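PDB 5HAX: nucleoporin NUP170 from Chaetomium thermophilum, which is a structural component of the nuclear pore complex, probably part of its inner-ring scaffold. Local coordinates for residues E39-S42 with A48-H51; P124-K129 with T165-H170; F392-K397 with D402-S407. One frame throughout, in Å; residues are numbered along the deposited sequence.

Interaction 1 of 3, residues E39-S42 with A48-H51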
loop_
_atom_site.group_PDB
_atom_site.type_symbol
_atom_site.label_atom_id
_atom_site.label_comp_id
_atom_site.label_asym_id
_atom_site.label_seq_id
_atom_site.Cartn_x
_atom_site.Cartn_y
_atom_site.Cartn_z
ATOM N N GLU A 39 19.667 -8.196 2.124
ATOM C CA GLU A 39 19.719 -9.653 2.177
ATOM C C GLU A 39 18.939 -10.160 0.972
ATOM O O GLU A 39 17.719 -9.982 0.895
ATOM C CB GLU A 39 19.150 -10.208 3.481
ATOM C CG GLU A 39 19.465 -11.688 3.676
ATOM C CD GLU A 39 18.827 -12.281 4.918
ATOM O OE1 GLU A 39 18.376 -11.508 5.790
ATOM O OE2 GLU A 39 18.776 -13.525 5.018
ATOM N N MET A 40 19.646 -10.768 0.023
ATOM C CA MET A 40 19.037 -11.253 -1.206
ATOM C C MET A 40 18.510 -12.668 -1.013
ATOM O O MET A 40 19.128 -13.487 -0.327
ATOM C CB MET A 40 20.050 -11.227 -2.351
ATOM C CG MET A 40 20.494 -9.828 -2.751
ATOM S SD MET A 40 19.147 -8.812 -3.391
ATOM C CE MET A 40 18.671 -9.742 -4.846
ATOM N N GLN A 41 17.363 -12.946 -1.628
ATOM C CA GLN A 41 16.723 -14.251 -1.565
ATOM C C GLN A 41 16.462 -14.751 -2.976
ATOM O O GLN A 41 16.072 -13.978 -3.856
ATOM C CB GLN A 41 15.395 -14.190 -0.793
ATOM C CG GLN A 41 15.495 -13.570 0.593
ATOM C CD GLN A 41 16.257 -14.437 1.575
ATOM O OE1 GLN A 41 16.679 -15.547 1.249
ATOM N NE2 GLN A 41 16.434 -13.932 2.790
ATOM N N SER A 42 16.685 -16.043 -3.188
ATOM C CA SER A 42 16.315 -16.658 -4.453
ATOM C C SER A 42 14.801 -16.595 -4.627
ATOM O O SER A 42 14.038 -16.690 -3.662
ATOM C CB SER A 42 16.802 -18.106 -4.502
ATOM O OG SER A 42 16.684 -18.639 -5.809
ATOM N N ALA A 48 11.528 -15.659 -0.063
ATOM C CA ALA A 48 11.363 -14.631 -1.078
ATOM C C ALA A 48 10.396 -13.561 -0.577
ATOM O O ALA A 48 9.331 -13.899 -0.045
ATOM C CB ALA A 48 10.840 -15.249 -2.374
ATOM N N PRO A 49 10.729 -12.270 -0.705
ATOM C CA PRO A 49 9.801 -11.230 -0.237
ATOM C C PRO A 49 8.604 -11.030 -1.151
ATOM O O PRO A 49 7.575 -10.518 -0.691
ATOM C CB PRO A 49 10.683 -9.974 -0.192
ATOM C CG PRO A 49 11.703 -10.211 -1.256
ATOM C CD PRO A 49 11.963 -11.696 -1.267
ATOM N N PHE A 50 8.713 -11.415 -2.419
ATOM C CA PHE A 50 7.633 -11.321 -3.388
ATOM C C PHE A 50 7.647 -12.589 -4.229
ATOM O O PHE A 50 8.650 -13.303 -4.282
ATOM C CB PHE A 50 7.786 -10.098 -4.305
ATOM C CG PHE A 50 7.864 -8.783 -3.576
ATOM C CD1 PHE A 50 6.754 -7.963 -3.485
ATOM C CD2 PHE A 50 9.053 -8.359 -3.002
ATOM C CE1 PHE A 50 6.823 -6.748 -2.827
ATOM C CE2 PHE A 50 9.127 -7.146 -2.339
ATOM C CZ PHE A 50 8.010 -6.341 -2.255
ATOM N N HIS A 51 6.528 -12.871 -4.896
ATOM C CA HIS A 51 6.523 -13.961 -5.862
ATOM C C HIS A 51 5.336 -13.815 -6.802
ATOM O O HIS A 51 4.321 -13.199 -6.460
ATOM C CB HIS A 51 6.508 -15.336 -5.171
ATOM C CG HIS A 51 5.244 -15.649 -4.428
ATOM N ND1 HIS A 51 4.535 -14.705 -3.715
ATOM C CD2 HIS A 51 4.575 -16.816 -4.273
ATOM C CE1 HIS A 51 3.480 -15.277 -3.160
ATOM N NE2 HIS A 51 3.481 -16.557 -3.485
#
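Q41 meets A48 and P49 through the root of its side chain, not through its amide. Its CB points at 48-51, and Q41 CB lies 4.1 Å from A48 CA. The same Q41 CB is 4.3 Å from P49 CD, the ring carbon bonded to the proline nitrogen. CG stands beside the backbone N of Q41 (chi1 -53°), and the side chain bends at chi2, which carries the amide away from A48 and back along its own strand. There Q41 NE2 makes a weak bond to E39 OE2 at 3.3 Å, well off straight at 125°. The stronger polar partner is Q428 on strand 427-433: Q428 OE1 takes Q41 NE2, and Q428 NE2 donates to E39 OE1, so one amide serves both side chains. The second touch comes from S42. Its side chain points away from 48-51 and bonds to D44, while S42 O rests 3.7 Å from the methyl CB of A48. Strand 39-41 is an edge strand, parallel to 427-433. The chain then turns to enter strand 50-57, the edge of a second sheet, one of four strands. The contact therefore lies where the chain passes between two neighbouring blades of the beta-propeller domain. T430 touches both sides: it bonds to Q41 O and packs on P49. No hydrogen bond joins the two segments directly. Only van der Waals contact does, two carbon pairs and a carbonyl O against a methyl. The segments are thus placed mainly by their own sheets, and the direct contact adds little specificity.

Interaction 2 of 3, residues P124-K129 with T165-H170; sequences PGVFVK and TRMSVH
F127 and M167 form a Met-aromatic contact within the beta-propeller domain, between a loop and strand 159-170. The loop, which joins strands 114-120 and 133-139, here reaches T165 and M167, in the lead-in to S168-H170. The two side chains come from opposite directions. M167 SD lies 4.0 Å from F127 CZ and approaches the ring obliquely, with M167 SD 5.3 Å from the centroid of the F127 ring. The methyl CE of M167 is also near F127 CZ. M167 CE lies 4.4 Å from V126 CG1 as well. V126 has a second role, since V126 CG1 sits over the centre of one face of the F127 ring, 3.7 Å above the plane. T165 adds a methyl: T165 CG2 is 4.3 Å from F127 CE1, again at an oblique angle. In M167, chi2 (174°) and chi3 (178°) keep the chain straight beyond CG, which brings SD and CE to the ring. Farther out, the cluster reaches the next sheet: M167 packs on Y202 of strand 198-202 and C213 of strand 213-217, and V126 also touches Y202. Strand 142-151 fixes the other side through L145, whose backbone bonds to M167 and whose carbonyl takes the hydroxyl of T165. That hydroxyl is also the acceptor of an ST turn: M167 N bonds to T165 OG1 at 3.1 Å.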
loop_
_atom_site.group_PDB
_atom_site.type_symbol
_atom_site.label_atom_id
_atom_site.label_comp_id
_atom_site.label_asym_id
_atom_site.label_seq_id
_atom_site.Cartn_x
_atom_site.Cartn_y
_atom_site.Cartn_z
ATOM N N PRO A 124 -16.051 16.305 -7.561
ATOM C CA PRO A 124 -17.273 16.152 -6.759
ATOM C C PRO A 124 -18.372 17.114 -7.184
ATOM O O PRO A 124 -18.116 18.200 -7.709
ATOM C CB PRO A 124 -16.798 16.451 -5.333
ATOM C CG PRO A 124 -15.357 16.112 -5.341
ATOM C CD PRO A 124 -14.861 16.473 -6.710
ATOM N N GLY A 125 -19.613 16.696 -6.942
ATOM C CA GLY A 125 -20.760 17.534 -7.235
ATOM C C GLY A 125 -20.965 17.828 -8.702
ATOM O O GLY A 125 -21.704 18.756 -9.040
ATOM N N VAL A 126 -20.327 17.065 -9.586
ATOM C CA VAL A 126 -20.473 17.223 -11.029
ATOM C C VAL A 126 -21.328 16.108 -11.620
ATOM O O VAL A 126 -22.294 16.368 -12.340
ATOM C CB VAL A 126 -19.092 17.273 -11.720
ATOM C CG1 VAL A 126 -19.253 17.400 -13.234
ATOM C CG2 VAL A 126 -18.257 18.418 -11.169
ATOM N N PHE A 127 -20.979 14.860 -11.328
ATOM C CA PHE A 127 -21.607 13.700 -11.936
ATOM C C PHE A 127 -22.498 12.975 -10.936
ATOM O O PHE A 127 -22.419 13.187 -9.722
ATOM C CB PHE A 127 -20.549 12.733 -12.476
ATOM C CG PHE A 127 -19.677 13.324 -13.548
ATOM C CD1 PHE A 127 -20.166 13.531 -14.826
ATOM C CD2 PHE A 127 -18.363 13.662 -13.277
ATOM C CE1 PHE A 127 -19.363 14.071 -15.812
ATOM C CE2 PHE A 127 -17.554 14.201 -14.259
ATOM C CZ PHE A 127 -18.057 14.406 -15.527
ATOM N N VAL A 128 -23.362 12.117 -11.479
ATOM C CA VAL A 128 -24.156 11.226 -10.648
ATOM C C VAL A 128 -23.217 10.381 -9.790
ATOM O O VAL A 128 -22.095 10.051 -10.192
ATOM C CB VAL A 128 -25.065 10.344 -11.523
ATOM C CG1 VAL A 128 -24.238 9.434 -12.429
ATOM C CG2 VAL A 128 -26.011 9.520 -10.666
ATOM N N LYS A 129 -23.684 10.032 -8.587
ATOM C CA LYS A 129 -22.836 9.313 -7.640
ATOM C C LYS A 129 -22.339 7.989 -8.207
ATOM O O LYS A 129 -21.259 7.521 -7.828
ATOM C CB LYS A 129 -23.597 9.068 -6.338
ATOM C CG LYS A 129 -23.278 10.051 -5.223
ATOM C CD LYS A 129 -23.623 11.482 -5.605
ATOM C CE LYS A 129 -23.992 12.304 -4.377
ATOM N NZ LYS A 129 -22.957 12.231 -3.307
ATOM N N THR A 165 -20.104 12.856 -22.320
ATOM C CA THR A 165 -20.109 14.039 -21.462
ATOM C C THR A 165 -20.229 15.355 -22.208
ATOM O O THR A 165 -20.534 16.367 -21.568
ATOM C CB THR A 165 -18.831 14.088 -20.612
ATOM O OG1 THR A 165 -17.700 14.327 -21.461
ATOM C CG2 THR A 165 -18.630 12.788 -19.850
ATOM N N ARG A 166 -20.001 15.397 -23.519
ATOM C CA ARG A 166 -19.894 16.635 -24.288
ATOM C C ARG A 166 -18.740 17.510 -23.814
ATOM O O ARG A 166 -18.657 18.681 -24.206
ATOM C CB ARG A 166 -21.199 17.446 -24.250
ATOM C CG ARG A 166 -22.448 16.665 -24.627
ATOM C CD ARG A 166 -23.670 17.569 -24.594
ATOM N NE ARG A 166 -24.922 16.820 -24.508
ATOM C CZ ARG A 166 -26.079 17.340 -24.114
ATOM N NH1 ARG A 166 -26.155 18.618 -23.758
ATOM N NH2 ARG A 166 -27.168 16.583 -24.068
ATOM N N MET A 167 -17.847 16.972 -22.984
ATOM C CA MET A 167 -16.722 17.718 -22.432
ATOM C C MET A 167 -15.468 17.391 -23.232
ATOM O O MET A 167 -15.018 16.240 -23.248
ATOM C CB MET A 167 -16.520 17.374 -20.956
ATOM C CG MET A 167 -17.675 17.782 -20.056
ATOM S SD MET A 167 -17.464 17.213 -18.359
ATOM C CE MET A 167 -18.923 17.905 -17.584
ATOM N N SER A 168 -14.909 18.401 -23.895
ATOM C CA SER A 168 -13.688 18.227 -24.669
ATOM C C SER A 168 -13.110 19.599 -24.978
ATOM O O SER A 168 -13.821 20.608 -24.974
ATOM C CB SER A 168 -13.944 17.449 -25.963
ATOM O OG SER A 168 -14.676 18.232 -26.889
ATOM N N VAL A 169 -11.805 19.622 -25.243
ATOM C CA VAL A 169 -11.093 20.848 -25.579
ATOM C C VAL A 169 -10.027 20.530 -26.616
ATOM O O VAL A 169 -9.433 19.447 -26.615
ATOM C CB VAL A 169 -10.445 21.511 -24.343
ATOM C CG1 VAL A 169 -11.486 22.259 -23.527
ATOM C CG2 VAL A 169 -9.718 20.475 -23.494
ATOM N N HIS A 170 -9.791 21.488 -27.508
ATOM C CA HIS A 170 -8.714 21.355 -28.475
ATOM C C HIS A 170 -7.373 21.326 -27.756
ATOM O O HIS A 170 -7.141 22.078 -26.805
ATOM C CB HIS A 170 -8.764 22.506 -29.480
ATOM C CG HIS A 170 -10.002 22.510 -30.321
ATOM N ND1 HIS A 170 -10.677 23.665 -30.651
ATOM C CD2 HIS A 170 -10.687 21.496 -30.901
ATOM C CE1 HIS A 170 -11.725 23.362 -31.397
ATOM N NE2 HIS A 170 -11.753 22.052 -31.563
#

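Interaction 3 of 3, residues F392-K397 with D402-S407; sequences FDVVRK and DMLFVS
Strands 392-395 and 403-407 run antiparallel as a beta hairpin, their axes 4.8 Å apart. D393 with F405 and V395 with M403 are the hydrogen-bonded pairs. D393 N to F405 O and V395 N to M403 O are both 2.9 Å, and each pair has its return bond. F392 with V406 and V394 with L404 are non-hydrogen-bonded pairs on one face. V406 CG1 makes a CH-pi contact there, 3.7 Å from the centroid of the F392 ring, while L404 CD2 meets the ring edge. V394 CG2 lies 3.8 Å from L404 CD1. At the turn end R396 grips D402 side-on, with R396 NE to D402 OD1 and R396 NH1 to D402 OD2, each 2.8 Å. The side chain of R396 bends at chi3 (-90°), which turns its NE and NH1 edge to the carboxylate; the two planes are 20° apart. A methionine in place of R396 would probably leave the buried D402 carboxylate without its counter-charge, held chiefly by T440 N. The hairpin lies between strands 380-386 and 427-433. The face of F392 and V394 packs on strand 440-445 of the next blade, and V395, M403 and F405 meet W431 on the other face.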
loop_
_atom_site.group_PDB
_atom_site.type_symbol
_atom_site.label_atom_id
_atom_site.label_comp_id
_atom_site.label_asym_id
_atom_site.label_seq_id
_atom_site.Cartn_x
_atom_site.Cartn_y
_atom_site.Cartn_z
ATOM N N PHE A 392 10.234 -1.737 -7.276
ATOM C CA PHE A 392 10.325 -2.528 -8.500
ATOM C C PHE A 392 11.234 -1.806 -9.482
ATOM O O PHE A 392 10.996 -0.635 -9.797
ATOM C CB PHE A 392 8.945 -2.731 -9.140
ATOM C CG PHE A 392 8.028 -3.633 -8.360
ATOM C CD1 PHE A 392 7.764 -4.917 -8.802
ATOM C CD2 PHE A 392 7.417 -3.193 -7.199
ATOM C CE1 PHE A 392 6.915 -5.749 -8.096
ATOM C CE2 PHE A 392 6.567 -4.023 -6.488
ATOM C CZ PHE A 392 6.317 -5.300 -6.937
ATOM N N ASP A 393 12.263 -2.499 -9.977
ATOM C CA ASP A 393 13.203 -1.930 -10.941
ATOM C C ASP A 393 13.313 -2.848 -12.148
ATOM O O ASP A 393 13.636 -4.032 -12.006
ATOM C CB ASP A 393 14.585 -1.719 -10.318
ATOM C CG ASP A 393 15.514 -0.920 -11.219
ATOM O OD1 ASP A 393 15.044 -0.391 -12.247
ATOM O OD2 ASP A 393 16.713 -0.812 -10.896
ATOM N N VAL A 394 13.059 -2.295 -13.331
ATOM C CA VAL A 394 13.167 -3.027 -14.589
ATOM C C VAL A 394 14.590 -2.818 -15.096
ATOM O O VAL A 394 14.931 -1.744 -15.595
ATOM C CB VAL A 394 12.130 -2.552 -15.610
ATOM C CG1 VAL A 394 12.236 -3.359 -16.898
ATOM C CG2 VAL A 394 10.726 -2.643 -15.027
ATOM N N VAL A 395 15.426 -3.847 -14.965
ATOM C CA VAL A 395 16.819 -3.796 -15.396
ATOM C C VAL A 395 16.905 -4.401 -16.788
ATOM O O VAL A 395 16.437 -5.524 -17.016
ATOM C CB VAL A 395 17.740 -4.542 -14.414
ATOM C CG1 VAL A 395 19.189 -4.454 -14.872
ATOM C CG2 VAL A 395 17.588 -3.973 -13.010
ATOM N N ARG A 396 17.516 -3.662 -17.712
ATOM C CA ARG A 396 17.518 -4.015 -19.126
ATOM C C ARG A 396 18.948 -4.215 -19.616
ATOM O O ARG A 396 19.382 -3.567 -20.574
ATOM C CB ARG A 396 16.794 -2.920 -19.919
ATOM C CG ARG A 396 16.097 -3.389 -21.182
ATOM C CD ARG A 396 14.986 -2.420 -21.571
ATOM N NE ARG A 396 13.702 -2.768 -20.964
ATOM C CZ ARG A 396 12.638 -1.970 -20.945
ATOM N NH1 ARG A 396 11.510 -2.376 -20.378
ATOM N NH2 ARG A 396 12.698 -0.761 -21.489
ATOM N N LYS A 397 19.691 -5.111 -18.957
ATOM C CA LYS A 397 21.075 -5.363 -19.347
ATOM C C LYS A 397 21.169 -5.914 -20.761
ATOM O O LYS A 397 22.147 -5.644 -21.468
ATOM C CB LYS A 397 21.733 -6.331 -18.366
ATOM C CG LYS A 397 22.240 -5.674 -17.095
ATOM C CD LYS A 397 22.907 -6.685 -16.180
ATOM C CE LYS A 397 23.506 -6.014 -14.954
ATOM N NZ LYS A 397 24.577 -5.041 -15.309
ATOM N N ASP A 402 13.908 -8.471 -19.975
ATOM C CA ASP A 402 13.930 -7.654 -18.771
ATOM C C ASP A 402 14.123 -8.540 -17.549
ATOM O O ASP A 402 13.612 -9.661 -17.493
ATOM C CB ASP A 402 12.631 -6.857 -18.624
ATOM C CG ASP A 402 12.500 -5.747 -19.647
ATOM O OD1 ASP A 402 13.484 -5.471 -20.363
ATOM O OD2 ASP A 402 11.411 -5.139 -19.723
ATOM N N MET A 403 14.875 -8.030 -16.577
ATOM C CA MET A 403 15.003 -8.648 -15.262
ATOM C C MET A 403 14.382 -7.714 -14.235
ATOM O O MET A 403 14.627 -6.503 -14.263
ATOM C CB MET A 403 16.468 -8.923 -14.910
ATOM C CG MET A 403 17.154 -9.965 -15.790
ATOM S SD MET A 403 16.352 -11.587 -15.791
ATOM C CE MET A 403 16.368 -12.005 -14.047
ATOM N N LEU A 404 13.580 -8.278 -13.336
ATOM C CA LEU A 404 12.844 -7.507 -12.341
ATOM C C LEU A 404 13.517 -7.671 -10.984
ATOM O O LEU A 404 13.529 -8.769 -10.420
ATOM C CB LEU A 404 11.389 -7.970 -12.279
ATOM C CG LEU A 404 10.334 -6.875 -12.397
ATOM C CD1 LEU A 404 10.362 -6.268 -13.789
ATOM C CD2 LEU A 404 8.959 -7.437 -12.071
ATOM N N PHE A 405 14.078 -6.582 -10.462
ATOM C CA PHE A 405 14.537 -6.547 -9.081
ATOM C C PHE A 405 13.416 -6.002 -8.209
ATOM O O PHE A 405 12.857 -4.941 -8.503
ATOM C CB PHE A 405 15.790 -5.684 -8.923
ATOM C CG PHE A 405 16.217 -5.510 -7.492
ATOM C CD1 PHE A 405 16.780 -6.566 -6.794
ATOM C CD2 PHE A 405 16.042 -4.300 -6.840
ATOM C CE1 PHE A 405 17.164 -6.417 -5.473
ATOM C CE2 PHE A 405 16.427 -4.145 -5.520
ATOM C CZ PHE A 405 16.989 -5.204 -4.837
ATOM N N VAL A 406 13.088 -6.731 -7.147
ATOM C CA VAL A 406 12.006 -6.357 -6.244
ATOM C C VAL A 406 12.516 -6.472 -4.816
ATOM O O VAL A 406 13.092 -7.498 -4.438
ATOM C CB VAL A 406 10.754 -7.233 -6.445
ATOM C CG1 VAL A 406 9.551 -6.570 -5.802
ATOM C CG2 VAL A 406 10.499 -7.475 -7.926
ATOM N N SER A 407 12.306 -5.420 -4.025
ATOM C CA SER A 407 12.789 -5.382 -2.654
ATOM C C SER A 407 11.749 -4.723 -1.760
ATOM O O SER A 407 10.875 -3.981 -2.218
ATOM C CB SER A 407 14.126 -4.632 -2.542
ATOM O OG SER A 407 13.988 -3.281 -2.947
#

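In the fold
Interactions 1 and 3 reach the same five-stranded sheet. Segment 39-42 is on its edge strand and 392-397 with 402-407 form an inner hairpin, with strand 427-433 between. The two touch directly: the F50 ring packs on V406, and M40 reaches F405. Interaction 2 belongs to another blade, about 45 Å between centres from interaction 1 and 39 Å from interaction 3. Interaction 3 is buried and the richest chemically, with backbone pairing, apolar packing and a salt bridge. Interaction 2 is also buried but purely a side-chain cluster, without a hydrogen bond across. Interaction 1 is only partly buried, a small van der Waals contact where the chain changes sheets.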